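Local coordinates for protein putative angiotensinogen (Lampetra fluviatilis, PDB 5INW) that binds heparin, which promotes its inhibition of thrombin by a template mechanism, and belongs to the serpin family of serine protease inhibitors, at residues Gly253-Pro258 and Asn402-Glu407; Thr261-Phe266 and Met275-His280; Ala283-Thr288 and Val298-Glu303; Ile393-Val398 and Ala408-Val413. The protein carries 1 engineered substitution. All coordinates share one frame; numbering follows the deposited sequence.

Contact 1. Residues Gly253-Pro258 and Asn402-Glu407; sequences GNKFEP and NEEGTE
Glu-403 packs against Phe-256 and Pro-258, and this is the dense half of the contact. Its CB lies 3.6 Å from Phe-256 O. One bond further out, its CG sits 3.9 Å from Phe-256 CB and 4.0 Å from Pro-258 CG, so the aliphatic part of the glutamate bridges the two side chains. A bend at chi2 (80°) then swings the carboxylate past Pro-258, where its OE2 is hydrogen-bonded to Thr-261 OG1. Backbone and ring of Phe-256 both meet Glu-403 O: Phe-256 N donates to it over 3.1 Å, on a lone pair in the carbonyl plane, and the same oxygen lies at the edge of the phenyl ring, 3.8 Å from CD1.

The solvent side is much sparser. Lys-255 and Glu-404 are both exposed, and their side chains cross obliquely until Lys-255 NZ reaches Glu-404 OE2 at 3.1 Å in a salt bridge, approaching nearly along the C-O bond. Lys-255 CD passes 3.5 Å from Glu-404 OE2, and the lysine chain runs on past Glu-404 O.

Next to these residues, Asn-402 OD1 receives weak hydrogen bonds from the backbone N of Glu-404 and of Gly-405, bracing the turn that leads into strand 405-417. The buried Phe-256 ring meets Trp-252 edge-to-face and also rests on Met-279 of strand 273-283 and on Leu-347 and Leu-349 of strand 345-359. The contact thus joins the loop after strand 238-251 to the start of strand 405-417, at the breach, the end of sheet A where the reactive loop begins to insert.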
loop_
_atom_site.group_PDB
_atom_site.type_symbol
_atom_site.label_atom_id
_atom_site.label_comp_id
_atom_site.label_asym_id
_atom_site.label_seq_id
_atom_site.Cartn_x
_atom_site.Cartn_y
_atom_site.Cartn_z
ATOM N N GLY A 253 -15.345 2.333 14.107
ATOM C CA GLY A 253 -16.105 3.241 14.926
ATOM C C GLY A 253 -17.365 2.571 15.410
ATOM O O GLY A 253 -17.838 2.893 16.488
ATOM N N ASN A 254 -17.920 1.679 14.591
ATOM C CA ASN A 254 -19.068 0.882 14.941
ATOM C C ASN A 254 -18.625 -0.542 14.846
ATOM O O ASN A 254 -18.561 -1.126 13.773
ATOM C CB ASN A 254 -20.162 1.129 13.943
ATOM C CG ASN A 254 -20.296 2.574 13.613
ATOM O OD1 ASN A 254 -20.930 3.308 14.365
ATOM N ND2 ASN A 254 -19.703 3.009 12.489
ATOM N N LYS A 255 -18.276 -1.113 15.982
ATOM C CA LYS A 255 -17.826 -2.498 16.016
ATOM C C LYS A 255 -18.982 -3.473 15.781
ATOM O O LYS A 255 -20.082 -3.224 16.217
ATOM C CB LYS A 255 -17.141 -2.786 17.345
ATOM C CG LYS A 255 -15.837 -2.017 17.554
ATOM C CD LYS A 255 -14.997 -2.709 18.604
ATOM C CE LYS A 255 -13.970 -1.779 19.187
ATOM N NZ LYS A 255 -13.256 -2.495 20.269
ATOM N N PHE A 256 -18.708 -4.564 15.075
ATOM C CA PHE A 256 -19.713 -5.573 14.749
ATOM C C PHE A 256 -19.871 -6.470 15.937
ATOM O O PHE A 256 -18.927 -6.677 16.678
ATOM C CB PHE A 256 -19.265 -6.486 13.615
ATOM C CG PHE A 256 -19.141 -5.807 12.290
ATOM C CD1 PHE A 256 -17.924 -5.184 11.909
ATOM C CD2 PHE A 256 -20.190 -5.820 11.382
ATOM C CE1 PHE A 256 -17.792 -4.566 10.663
ATOM C CE2 PHE A 256 -20.059 -5.205 10.134
ATOM C CZ PHE A 256 -18.868 -4.574 9.779
ATOM N N GLU A 257 -21.054 -7.049 16.069
ATOM C CA GLU A 257 -21.305 -8.039 17.105
ATOM C C GLU A 257 -20.925 -9.434 16.538
ATOM O O GLU A 257 -21.387 -9.815 15.449
ATOM C CB GLU A 257 -22.773 -7.930 17.603
ATOM C CG GLU A 257 -23.151 -8.805 18.795
ATOM C CD GLU A 257 -22.331 -8.580 20.078
ATOM O OE1 GLU A 257 -21.737 -7.467 20.261
ATOM O OE2 GLU A 257 -22.297 -9.532 20.926
ATOM N N PRO A 258 -20.054 -10.182 17.260
ATOM C CA PRO A 258 -19.767 -11.584 16.910
ATOM C C PRO A 258 -20.987 -12.494 16.850
ATOM O O PRO A 258 -21.111 -13.278 15.908
ATOM C CB PRO A 258 -18.855 -12.043 18.035
ATOM C CG PRO A 258 -18.125 -10.799 18.412
ATOM C CD PRO A 258 -19.158 -9.715 18.341
ATOM N N ASN A 402 -12.152 -8.074 10.640
ATOM C CA ASN A 402 -12.912 -8.816 11.597
ATOM C C ASN A 402 -13.875 -7.904 12.345
ATOM O O ASN A 402 -14.002 -6.750 11.992
ATOM C CB ASN A 402 -11.976 -9.647 12.488
ATOM C CG ASN A 402 -11.173 -8.831 13.466
ATOM O OD1 ASN A 402 -11.307 -7.596 13.607
ATOM N ND2 ASN A 402 -10.325 -9.541 14.196
ATOM N N GLU A 403 -14.559 -8.431 13.360
ATOM C CA GLU A 403 -15.541 -7.675 14.126
ATOM C C GLU A 403 -14.976 -6.427 14.797
ATOM O O GLU A 403 -15.708 -5.471 14.940
ATOM C CB GLU A 403 -16.190 -8.571 15.212
ATOM C CG GLU A 403 -17.190 -9.611 14.715
ATOM C CD GLU A 403 -16.597 -10.892 14.138
ATOM O OE1 GLU A 403 -15.362 -11.038 14.070
ATOM O OE2 GLU A 403 -17.403 -11.793 13.780
ATOM N N GLU A 404 -13.709 -6.446 15.251
ATOM C CA GLU A 404 -13.094 -5.266 15.907
ATOM C C GLU A 404 -12.701 -4.201 14.897
ATOM O O GLU A 404 -12.649 -3.004 15.224
ATOM C CB GLU A 404 -11.816 -5.589 16.710
ATOM C CG GLU A 404 -11.915 -6.751 17.695
ATOM C CD GLU A 404 -12.855 -6.553 18.925
ATOM O OE1 GLU A 404 -13.494 -7.558 19.359
ATOM O OE2 GLU A 404 -12.966 -5.432 19.488
ATOM N N GLY A 405 -12.326 -4.628 13.704
ATOM C CA GLY A 405 -11.623 -3.717 12.865
ATOM C C GLY A 405 -10.794 -4.364 11.794
ATOM O O GLY A 405 -11.132 -5.433 11.307
ATOM N N THR A 406 -9.766 -3.644 11.372
ATOM C CA THR A 406 -8.977 -4.037 10.267
ATOM C C THR A 406 -7.508 -3.975 10.677
ATOM O O THR A 406 -7.110 -3.019 11.342
ATOM C CB THR A 406 -9.209 -3.081 9.076
ATOM O OG1 THR A 406 -10.574 -3.143 8.654
ATOM C CG2 THR A 406 -8.297 -3.412 7.920
ATOM N N GLU A 407 -6.734 -4.998 10.295
ATOM C CA GLU A 407 -5.307 -5.023 10.482
ATOM C C GLU A 407 -4.735 -5.167 9.106
ATOM O O GLU A 407 -5.258 -5.958 8.304
ATOM C CB GLU A 407 -4.908 -6.209 11.328
ATOM C CG GLU A 407 -3.710 -5.911 12.234
ATOM C CD GLU A 407 -2.895 -7.133 12.638
ATOM O OE1 GLU A 407 -2.475 -7.168 13.802
ATOM O OE2 GLU A 407 -2.650 -8.049 11.791
#

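Contact 2. Residues Thr261-Phe266 and Met275-His280; sequences TKNVRF and MVPTMH
Val-264 and Thr-278 cross at about a right angle on one face of the hairpin, with Thr-278 OG1 3.5 Å from Val-264 CB. That hydroxyl also donates to Val-276 O, which takes Val-264 N from the opposite face of its carbonyl plane. An alanine in place of Thr-278 would probably leave Val-276 O without the hydroxyl donor and Val-264 without the side-chain atoms packed against its CB. Beyond it, the edge of the His-280 imidazole is turned to Val-264 CG2.

On the other face the neighbours run side by side. Thr-261 and Met-279 point the same way, Thr-261 OG1 lying 3.6 Å from Met-279 CG and hydrogen-bonded to Glu-403. Arg-265 and Met-275 do likewise, the arginine CG 4.0 Å from SD. Bends at chi2 (-45°) and chi3 (-90°) fold the Met-275 chain back over the partner strand and set its CE 3.6 Å from Asn-263 CB. Beneath the side chains the antiparallel strands are strongly twisted, their axes at 132°. Val-276 N to Val-264 O, at 3.0 Å, is an almost straight bond.

Phe-266 and Val-276 both rest on Pro-350. Strand 273-283 pairs on its other edge with strand 345-359; strands 261-267 and 273-283 correspond to s4C and s3C of serpin sheet C.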
loop_
_atom_site.group_PDB
_atom_site.type_symbol
_atom_site.label_atom_id
_atom_site.label_comp_id
_atom_site.label_asym_id
_atom_site.label_seq_id
_atom_site.Cartn_x
_atom_site.Cartn_y
_atom_site.Cartn_z
ATOM N N THR A 261 -22.806 -13.137 13.238
ATOM C CA THR A 261 -21.830 -13.520 12.217
ATOM C C THR A 261 -22.142 -14.976 11.831
ATOM O O THR A 261 -21.866 -15.889 12.611
ATOM C CB THR A 261 -20.342 -13.277 12.660
ATOM O OG1 THR A 261 -20.096 -11.863 12.803
ATOM C CG2 THR A 261 -19.356 -13.832 11.656
ATOM N N LYS A 262 -22.725 -15.160 10.642
ATOM C CA LYS A 262 -23.120 -16.478 10.112
ATOM C C LYS A 262 -22.502 -16.613 8.703
ATOM O O LYS A 262 -22.194 -15.615 8.042
ATOM C CB LYS A 262 -24.673 -16.739 10.096
ATOM C CG LYS A 262 -25.034 -18.191 10.493
ATOM C CD LYS A 262 -26.418 -18.729 10.052
ATOM C CE LYS A 262 -26.635 -20.165 10.554
ATOM N NZ LYS A 262 -27.783 -20.867 9.918
ATOM N N ASN A 263 -22.344 -17.847 8.236
ATOM C CA ASN A 263 -21.844 -18.087 6.881
ATOM C C ASN A 263 -22.889 -17.628 5.870
ATOM O O ASN A 263 -24.071 -17.732 6.127
ATOM C CB ASN A 263 -21.535 -19.568 6.672
ATOM C CG ASN A 263 -20.483 -20.104 7.636
ATOM O OD1 ASN A 263 -19.642 -19.380 8.124
ATOM N ND2 ASN A 263 -20.543 -21.384 7.911
ATOM N N VAL A 264 -22.466 -17.121 4.731
ATOM C CA VAL A 264 -23.379 -16.637 3.688
ATOM C C VAL A 264 -22.675 -16.885 2.350
ATOM O O VAL A 264 -21.431 -16.839 2.273
ATOM C CB VAL A 264 -23.681 -15.127 3.873
ATOM C CG1 VAL A 264 -24.379 -14.510 2.649
ATOM C CG2 VAL A 264 -24.468 -14.882 5.155
ATOM N N ARG A 265 -23.456 -17.168 1.310
ATOM C CA ARG A 265 -22.888 -17.331 -0.015
ATOM C C ARG A 265 -22.358 -15.995 -0.427
ATOM O O ARG A 265 -23.096 -14.992 -0.440
ATOM C CB ARG A 265 -23.901 -17.817 -1.055
ATOM C CG ARG A 265 -24.184 -19.322 -1.024
ATOM C CD ARG A 265 -25.512 -19.679 -1.685
ATOM N NE ARG A 265 -25.988 -20.957 -1.161
ATOM C CZ ARG A 265 -26.589 -21.140 0.023
ATOM N NH1 ARG A 265 -26.823 -20.125 0.860
ATOM N NH2 ARG A 265 -26.975 -22.370 0.377
ATOM N N PHE A 266 -21.055 -15.986 -0.700
ATOM C CA PHE A 266 -20.394 -14.878 -1.372
ATOM C C PHE A 266 -20.256 -15.302 -2.819
ATOM O O PHE A 266 -19.675 -16.352 -3.111
ATOM C CB PHE A 266 -19.030 -14.611 -0.748
ATOM C CG PHE A 266 -18.284 -13.419 -1.336
ATOM C CD1 PHE A 266 -18.428 -12.149 -0.791
ATOM C CD2 PHE A 266 -17.387 -13.588 -2.402
ATOM C CE1 PHE A 266 -17.722 -11.070 -1.312
ATOM C CE2 PHE A 266 -16.700 -12.518 -2.938
ATOM C CZ PHE A 266 -16.864 -11.261 -2.390
ATOM N N MET A 275 -18.986 -20.387 1.101
ATOM C CA MET A 275 -19.497 -20.030 2.430
ATOM C C MET A 275 -18.487 -19.190 3.212
ATOM O O MET A 275 -17.459 -19.694 3.671
ATOM C CB MET A 275 -19.900 -21.267 3.241
ATOM C CG MET A 275 -21.167 -21.948 2.734
ATOM S SD MET A 275 -22.582 -20.874 2.316
ATOM C CE MET A 275 -23.472 -20.768 3.871
ATOM N N VAL A 276 -18.795 -17.896 3.363
ATOM C CA VAL A 276 -17.884 -16.951 3.997
ATOM C C VAL A 276 -18.482 -16.404 5.289
ATOM O O VAL A 276 -19.584 -15.861 5.244
ATOM C CB VAL A 276 -17.573 -15.786 3.047
ATOM C CG1 VAL A 276 -16.480 -14.888 3.628
ATOM C CG2 VAL A 276 -17.129 -16.322 1.710
ATOM N N PRO A 277 -17.767 -16.553 6.426
ATOM C CA PRO A 277 -18.314 -16.016 7.652
ATOM C C PRO A 277 -18.518 -14.545 7.446
ATOM O O PRO A 277 -17.563 -13.837 7.159
ATOM C CB PRO A 277 -17.220 -16.282 8.700
ATOM C CG PRO A 277 -15.964 -16.422 7.936
ATOM C CD PRO A 277 -16.381 -17.024 6.614
ATOM N N THR A 278 -19.768 -14.114 7.525
ATOM C CA THR A 278 -20.184 -12.788 7.094
ATOM C C THR A 278 -20.717 -12.087 8.312
ATOM O O THR A 278 -21.496 -12.664 9.071
ATOM C CB THR A 278 -21.250 -12.913 5.970
ATOM O OG1 THR A 278 -20.688 -13.626 4.855
ATOM C CG2 THR A 278 -21.742 -11.542 5.487
ATOM N N MET A 279 -20.306 -10.846 8.501
ATOM C CA MET A 279 -20.646 -10.070 9.708
ATOM C C MET A 279 -21.824 -9.194 9.424
ATOM O O MET A 279 -22.135 -8.946 8.252
ATOM C CB MET A 279 -19.480 -9.173 10.139
ATOM C CG MET A 279 -18.207 -9.951 10.442
ATOM S SD MET A 279 -16.827 -8.902 10.810
ATOM C CE MET A 279 -16.705 -7.845 9.365
ATOM N N HIS A 280 -22.454 -8.710 10.503
ATOM C CA HIS A 280 -23.753 -8.045 10.404
ATOM C C HIS A 280 -23.933 -6.971 11.455
ATOM O O HIS A 280 -23.615 -7.180 12.639
ATOM C CB HIS A 280 -24.864 -9.059 10.535
ATOM C CG HIS A 280 -24.873 -10.084 9.459
ATOM N ND1 HIS A 280 -25.485 -9.871 8.245
ATOM C CD2 HIS A 280 -24.367 -11.337 9.419
ATOM C CE1 HIS A 280 -25.340 -10.946 7.490
ATOM N NE2 HIS A 280 -24.674 -11.854 8.182
#

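Contact 3. Residues Ala283-Thr288 and Val298-Glu303; sequences AKLSYT and VKLPYE
Leu-285 makes the apolar centre by spreading its two methyls over the opposing strand. CD1 meets Leu-300 CD2 at 4.1 Å, the side chains crossing at a slant, whereas CD2 meets the Pro-301 ring at CD, 3.9 Å away and at about a right angle. Leu-285 CG stands anti to its carbonyl carbon (chi1 -58°), which carries the branch toward these two residues. Leu-300 continues inward onto Leu-347 and Leu-349 of strand 345-359.

Outward from there, Tyr-287 and Val-298 form an antiparallel non-hydrogen-bonded pair, CB to CB 4.4 Å, and Val-298 packs on Val-6 of the C-terminal peptide chain, as expected for sheet B of a serpin. Val-298 CG2 also lies 3.6 Å from Ser-286 O. This carbonyl is the polar anchor across the segments: Lys-299 N donates to it over 3.0 Å, nearly straight (167°) and close to the direction of the C=O bond.

At the polar edge Ser-286 CB faces Lys-299 CB at 4.3 Å, while Ser-286 OG has the backbone oxygens of Gly-339 and Pro-340 within hydrogen-bonding range, two acceptors for its one proton. With one backbone bond between the segments, the start of this hairpin probably relies more on its aliphatic contacts than on hydrogen bonds, while the serine hydroxyl ties the polar edge to the loop carrying Gly-339 and Pro-340.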
loop_
_atom_site.group_PDB
_atom_site.type_symbol
_atom_site.label_atom_id
_atom_site.label_comp_id
_atom_site.label_asym_id
_atom_site.label_seq_id
_atom_site.Cartn_x
_atom_site.Cartn_y
_atom_site.Cartn_z
ATOM N N ALA A 283 -25.932 0.048 11.646
ATOM C CA ALA A 283 -25.383 1.337 12.097
ATOM C C ALA A 283 -25.603 2.481 11.104
ATOM O O ALA A 283 -26.037 2.253 9.972
ATOM C CB ALA A 283 -23.917 1.180 12.438
ATOM N N LYS A 284 -25.300 3.698 11.561
ATOM C CA LYS A 284 -25.406 4.930 10.766
ATOM C C LYS A 284 -24.158 5.149 9.884
ATOM O O LYS A 284 -23.179 5.751 10.318
ATOM C CB LYS A 284 -25.609 6.131 11.698
ATOM C CG LYS A 284 -26.796 5.973 12.626
ATOM C CD LYS A 284 -27.045 7.206 13.467
ATOM C CE LYS A 284 -28.208 6.923 14.383
ATOM N NZ LYS A 284 -28.602 8.128 15.146
ATOM N N LEU A 285 -24.221 4.700 8.634
ATOM C CA LEU A 285 -23.090 4.738 7.733
ATOM C C LEU A 285 -23.430 5.556 6.535
ATOM O O LEU A 285 -24.549 5.501 6.062
ATOM C CB LEU A 285 -22.769 3.325 7.297
ATOM C CG LEU A 285 -22.469 2.407 8.488
ATOM C CD1 LEU A 285 -22.445 0.946 8.072
ATOM C CD2 LEU A 285 -21.150 2.804 9.149
ATOM N N SER A 286 -22.467 6.306 6.029
ATOM C CA SER A 286 -22.637 7.003 4.761
ATOM C C SER A 286 -22.552 6.016 3.625
ATOM O O SER A 286 -21.623 5.229 3.577
ATOM C CB SER A 286 -21.567 8.068 4.569
ATOM O OG SER A 286 -21.796 9.100 5.508
ATOM N N TYR A 287 -23.508 6.083 2.704
ATOM C CA TYR A 287 -23.517 5.245 1.507
ATOM C C TYR A 287 -24.111 6.058 0.372
ATOM O O TYR A 287 -24.663 7.128 0.593
ATOM C CB TYR A 287 -24.339 3.976 1.730
ATOM C CG TYR A 287 -25.814 4.222 1.953
ATOM C CD1 TYR A 287 -26.240 4.887 3.099
ATOM C CD2 TYR A 287 -26.784 3.810 1.014
ATOM C CE1 TYR A 287 -27.578 5.161 3.308
ATOM C CE2 TYR A 287 -28.128 4.069 1.224
ATOM C CZ TYR A 287 -28.524 4.740 2.372
ATOM O OH TYR A 287 -29.856 5.001 2.627
ATOM N N THR A 288 -23.980 5.560 -0.846
ATOM C CA THR A 288 -24.698 6.100 -2.000
ATOM C C THR A 288 -24.637 5.108 -3.116
ATOM O O THR A 288 -23.635 4.390 -3.255
ATOM C CB THR A 288 -24.051 7.368 -2.599
ATOM O OG1 THR A 288 -23.399 8.111 -1.574
ATOM C CG2 THR A 288 -25.122 8.247 -3.307
ATOM N N VAL A 298 -19.805 2.658 0.068
ATOM C CA VAL A 298 -20.037 2.809 1.508
ATOM C C VAL A 298 -18.762 3.132 2.248
ATOM O O VAL A 298 -17.713 2.586 1.942
ATOM C CB VAL A 298 -20.701 1.533 2.101
ATOM C CG1 VAL A 298 -19.850 0.294 1.927
ATOM C CG2 VAL A 298 -21.026 1.694 3.577
ATOM N N LYS A 299 -18.889 3.977 3.265
ATOM C CA LYS A 299 -17.780 4.459 4.070
ATOM C C LYS A 299 -17.867 3.808 5.427
ATOM O O LYS A 299 -18.815 4.039 6.154
ATOM C CB LYS A 299 -17.877 5.974 4.207
ATOM C CG LYS A 299 -16.830 6.676 5.051
ATOM C CD LYS A 299 -16.907 8.187 4.800
ATOM C CE LYS A 299 -16.009 9.031 5.724
ATOM N NZ LYS A 299 -16.485 9.149 7.149
ATOM N N LEU A 300 -16.853 3.032 5.783
ATOM C CA LEU A 300 -16.773 2.394 7.091
ATOM C C LEU A 300 -15.729 3.088 7.932
ATOM O O LEU A 300 -14.555 2.784 7.830
ATOM C CB LEU A 300 -16.462 0.891 6.980
ATOM C CG LEU A 300 -17.331 0.259 5.910
ATOM C CD1 LEU A 300 -16.915 -1.184 5.623
ATOM C CD2 LEU A 300 -18.793 0.374 6.264
ATOM N N PRO A 301 -16.156 3.990 8.797
ATOM C CA PRO A 301 -15.180 4.670 9.599
ATOM C C PRO A 301 -14.385 3.766 10.563
ATOM O O PRO A 301 -14.936 2.803 11.123
ATOM C CB PRO A 301 -16.039 5.700 10.368
ATOM C CG PRO A 301 -17.332 5.005 10.588
ATOM C CD PRO A 301 -17.524 4.215 9.317
ATOM N N TYR A 302 -13.115 4.107 10.743
ATOM C CA TYR A 302 -12.347 3.686 11.886
ATOM C C TYR A 302 -12.249 4.815 12.906
ATOM O O TYR A 302 -12.516 5.961 12.610
ATOM C CB TYR A 302 -10.933 3.326 11.460
ATOM C CG TYR A 302 -10.834 2.218 10.468
ATOM C CD1 TYR A 302 -10.977 0.887 10.847
ATOM C CD2 TYR A 302 -10.565 2.481 9.151
ATOM C CE1 TYR A 302 -10.902 -0.145 9.893
ATOM C CE2 TYR A 302 -10.499 1.470 8.201
ATOM C CZ TYR A 302 -10.664 0.168 8.568
ATOM O OH TYR A 302 -10.546 -0.803 7.624
ATOM N N GLU A 303 -11.877 4.472 14.133
ATOM C CA GLU A 303 -11.240 5.420 15.053
ATOM C C GLU A 303 -9.934 5.943 14.389
ATOM O O GLU A 303 -9.479 5.398 13.370
ATOM C CB GLU A 303 -10.953 4.741 16.428
ATOM C CG GLU A 303 -12.172 4.272 17.257
ATOM C CD GLU A 303 -13.038 5.392 17.764
ATOM O OE1 GLU A 303 -12.552 6.552 17.862
ATOM O OE2 GLU A 303 -14.224 5.101 18.041
#

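Contact 4. Residues Ile393-Val398 and Ala408-Val413; sequences ITHKSV and AKAETV
Ile-393 to Val-398 and Ala-408 to Val-413 run almost exactly antiparallel, with axes 4.6 Å apart at 174°. Paired backbone bonds join Thr-394 with Val-413, Lys-396 with Glu-411 and Val-398 with Lys-409. Between these pairs, CA-H...O contacts such as Ser-397 CA to Lys-409 O help close the seam.

His-395 and Thr-412 face each other at a non-hydrogen-bonded position. The histidine CG is anti to the backbone N (chi1 -175°), which swings the ring across to the partner strand. There Thr-412 OG1 lies in the ring plane, at its edge, hydrogen-bonded to ND1 over 3.0 Å. His-395 CE1 touches Ala-410 CB at 3.9 Å. Both nitrogens of this buried imidazole are engaged, for NE2 bonds to Ser-109 N, and Thr-412 OG1 bonds in turn to Ser-112 OG. A leucine in place of His-395 would probably leave the threonine hydroxyl and the Ser-109 amide each without this partner, and weaken the link between the strand and Ser-109.

On the opposite face Lys-396 and Glu-411 lie side by side, CB to OE1 3.8 Å. Their charged ends remain apart, Lys-396 NZ being 5.3 Å from Glu-411 OE1, so the contact is made by the aliphatic part of the lysine. Thr-394 OG1 similarly rests on Val-413 CB at 3.6 Å.

Helix 110-122 covers the His-395 face. Strand 405-417, inserted between strands 389-401 and 238-251, is the cleaved reactive loop taken up into sheet A as its fourth strand, and His-395, Ser-109 and Ser-112 belong to the serpin shutter region.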
loop_
_atom_site.group_PDB
_atom_site.type_symbol
_atom_site.label_atom_id
_atom_site.label_comp_id
_atom_site.label_asym_id
_atom_site.label_seq_id
_atom_site.Cartn_x
_atom_site.Cartn_y
_atom_site.Cartn_z
ATOM N N ILE A 393 12.412 -5.586 -7.096
ATOM C CA ILE A 393 11.463 -4.936 -6.181
ATOM C C ILE A 393 10.224 -5.775 -5.892
ATOM O O ILE A 393 9.433 -6.032 -6.773
ATOM C CB ILE A 393 10.939 -3.631 -6.766
ATOM C CG1 ILE A 393 12.080 -2.667 -7.008
ATOM C CG2 ILE A 393 9.953 -2.979 -5.823
ATOM C CD1 ILE A 393 11.613 -1.289 -7.459
ATOM N N THR A 394 10.072 -6.212 -4.660
ATOM C CA THR A 394 8.913 -6.995 -4.291
ATOM C C THR A 394 7.997 -6.099 -3.489
ATOM O O THR A 394 8.415 -5.060 -3.014
ATOM C CB THR A 394 9.312 -8.305 -3.559
ATOM O OG1 THR A 394 10.276 -8.057 -2.530
ATOM C CG2 THR A 394 9.979 -9.216 -4.539
ATOM N N HIS A 395 6.727 -6.469 -3.436
ATOM C CA HIS A 395 5.756 -5.822 -2.590
ATOM C C HIS A 395 4.865 -6.905 -2.087
ATOM O O HIS A 395 4.431 -7.712 -2.827
ATOM C CB HIS A 395 4.950 -4.772 -3.325
ATOM C CG HIS A 395 4.031 -4.030 -2.427
ATOM N ND1 HIS A 395 4.448 -2.988 -1.634
ATOM C CD2 HIS A 395 2.743 -4.249 -2.104
ATOM C CE1 HIS A 395 3.443 -2.573 -0.893
ATOM N NE2 HIS A 395 2.395 -3.318 -1.167
ATOM N N LYS A 396 4.643 -6.939 -0.796
ATOM C CA LYS A 396 3.878 -7.997 -0.124
ATOM C C LYS A 396 2.921 -7.283 0.853
ATOM O O LYS A 396 3.314 -6.307 1.530
ATOM C CB LYS A 396 4.871 -8.895 0.598
ATOM C CG LYS A 396 4.415 -10.308 0.852
ATOM C CD LYS A 396 3.624 -10.475 2.170
ATOM C CE LYS A 396 3.045 -11.886 2.315
ATOM N NZ LYS A 396 2.980 -12.315 3.736
ATOM N N SER A 397 1.658 -7.693 0.899
ATOM C CA SER A 397 0.672 -7.039 1.796
ATOM C C SER A 397 -0.378 -7.974 2.347
ATOM O O SER A 397 -0.662 -8.968 1.735
ATOM C CB SER A 397 -0.004 -5.896 1.054
ATOM O OG SER A 397 -0.637 -6.442 -0.082
ATOM N N VAL A 398 -0.943 -7.657 3.504
ATOM C CA VAL A 398 -1.970 -8.477 4.128
ATOM C C VAL A 398 -3.149 -7.639 4.647
ATOM O O VAL A 398 -2.939 -6.563 5.175
ATOM C CB VAL A 398 -1.423 -9.257 5.320
ATOM C CG1 VAL A 398 -2.469 -10.276 5.821
ATOM C CG2 VAL A 398 -0.141 -9.966 4.961
ATOM N N ALA A 408 -3.723 -4.359 8.778
ATOM C CA ALA A 408 -3.123 -4.371 7.424
ATOM C C ALA A 408 -1.649 -4.107 7.508
ATOM O O ALA A 408 -1.273 -3.132 8.146
ATOM C CB ALA A 408 -3.780 -3.350 6.493
ATOM N N LYS A 409 -0.851 -4.940 6.829
ATOM C CA LYS A 409 0.598 -4.817 6.758
ATOM C C LYS A 409 0.951 -4.656 5.293
ATOM O O LYS A 409 0.302 -5.252 4.466
ATOM C CB LYS A 409 1.251 -6.112 7.212
ATOM C CG LYS A 409 1.229 -6.379 8.691
ATOM C CD LYS A 409 1.459 -7.870 9.023
ATOM C CE LYS A 409 0.705 -8.270 10.310
ATOM N NZ LYS A 409 0.020 -9.611 10.309
ATOM N N ALA A 410 2.004 -3.904 4.995
ATOM C CA ALA A 410 2.689 -3.976 3.705
ATOM C C ALA A 410 4.185 -3.905 3.902
ATOM O O ALA A 410 4.647 -3.376 4.885
ATOM C CB ALA A 410 2.248 -2.840 2.784
ATOM N N GLU A 411 4.921 -4.390 2.913
ATOM C CA GLU A 411 6.384 -4.504 2.941
ATOM C C GLU A 411 6.870 -4.330 1.514
ATOM O O GLU A 411 6.457 -5.100 0.647
ATOM C CB GLU A 411 6.725 -5.923 3.278
ATOM C CG GLU A 411 6.102 -6.491 4.541
ATOM C CD GLU A 411 6.505 -7.935 4.786
ATOM O OE1 GLU A 411 6.826 -8.681 3.821
ATOM O OE2 GLU A 411 6.479 -8.330 5.966
ATOM N N THR A 412 7.710 -3.327 1.271
ATOM C CA THR A 412 8.374 -3.180 0.000
ATOM C C THR A 412 9.866 -3.358 0.210
ATOM O O THR A 412 10.450 -2.753 1.093
ATOM C CB THR A 412 8.144 -1.801 -0.519
ATOM O OG1 THR A 412 6.736 -1.546 -0.438
ATOM C CG2 THR A 412 8.661 -1.650 -1.939
ATOM N N VAL A 413 10.467 -4.186 -0.634
ATOM C CA VAL A 413 11.870 -4.505 -0.594
ATOM C C VAL A 413 12.482 -4.181 -1.963
ATOM O O VAL A 413 11.966 -4.620 -2.975
ATOM C CB VAL A 413 12.084 -5.993 -0.233
ATOM C CG1 VAL A 413 13.561 -6.348 -0.215
ATOM C CG2 VAL A 413 11.526 -6.261 1.111
#

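Contacts 1 and 4 share strand 405-417, the inserted reactive loop: contact 1 holds its start, and contact 4 its middle, with centres about 24 Å apart. Contacts 2 and 3 both adjoin contact 1, their centres about 14 and 13 Å from it, and both lie within the chain excursion that contact 1 closes. Met-279 of contact 2 packs with its SD on the backbone of Asn-402 and Glu-403, joining sheet C to the breach. Contact 3 is tied on by Gly-253 N to Pro-301 O, 3.0 Å, and by a hydrogen bond between Tyr-302 OH and Thr-406 OG1. Contact 4 stays apart from contact 2, the nearest atoms being about 13 Å apart, although strand 345-359 pairs with strands of both.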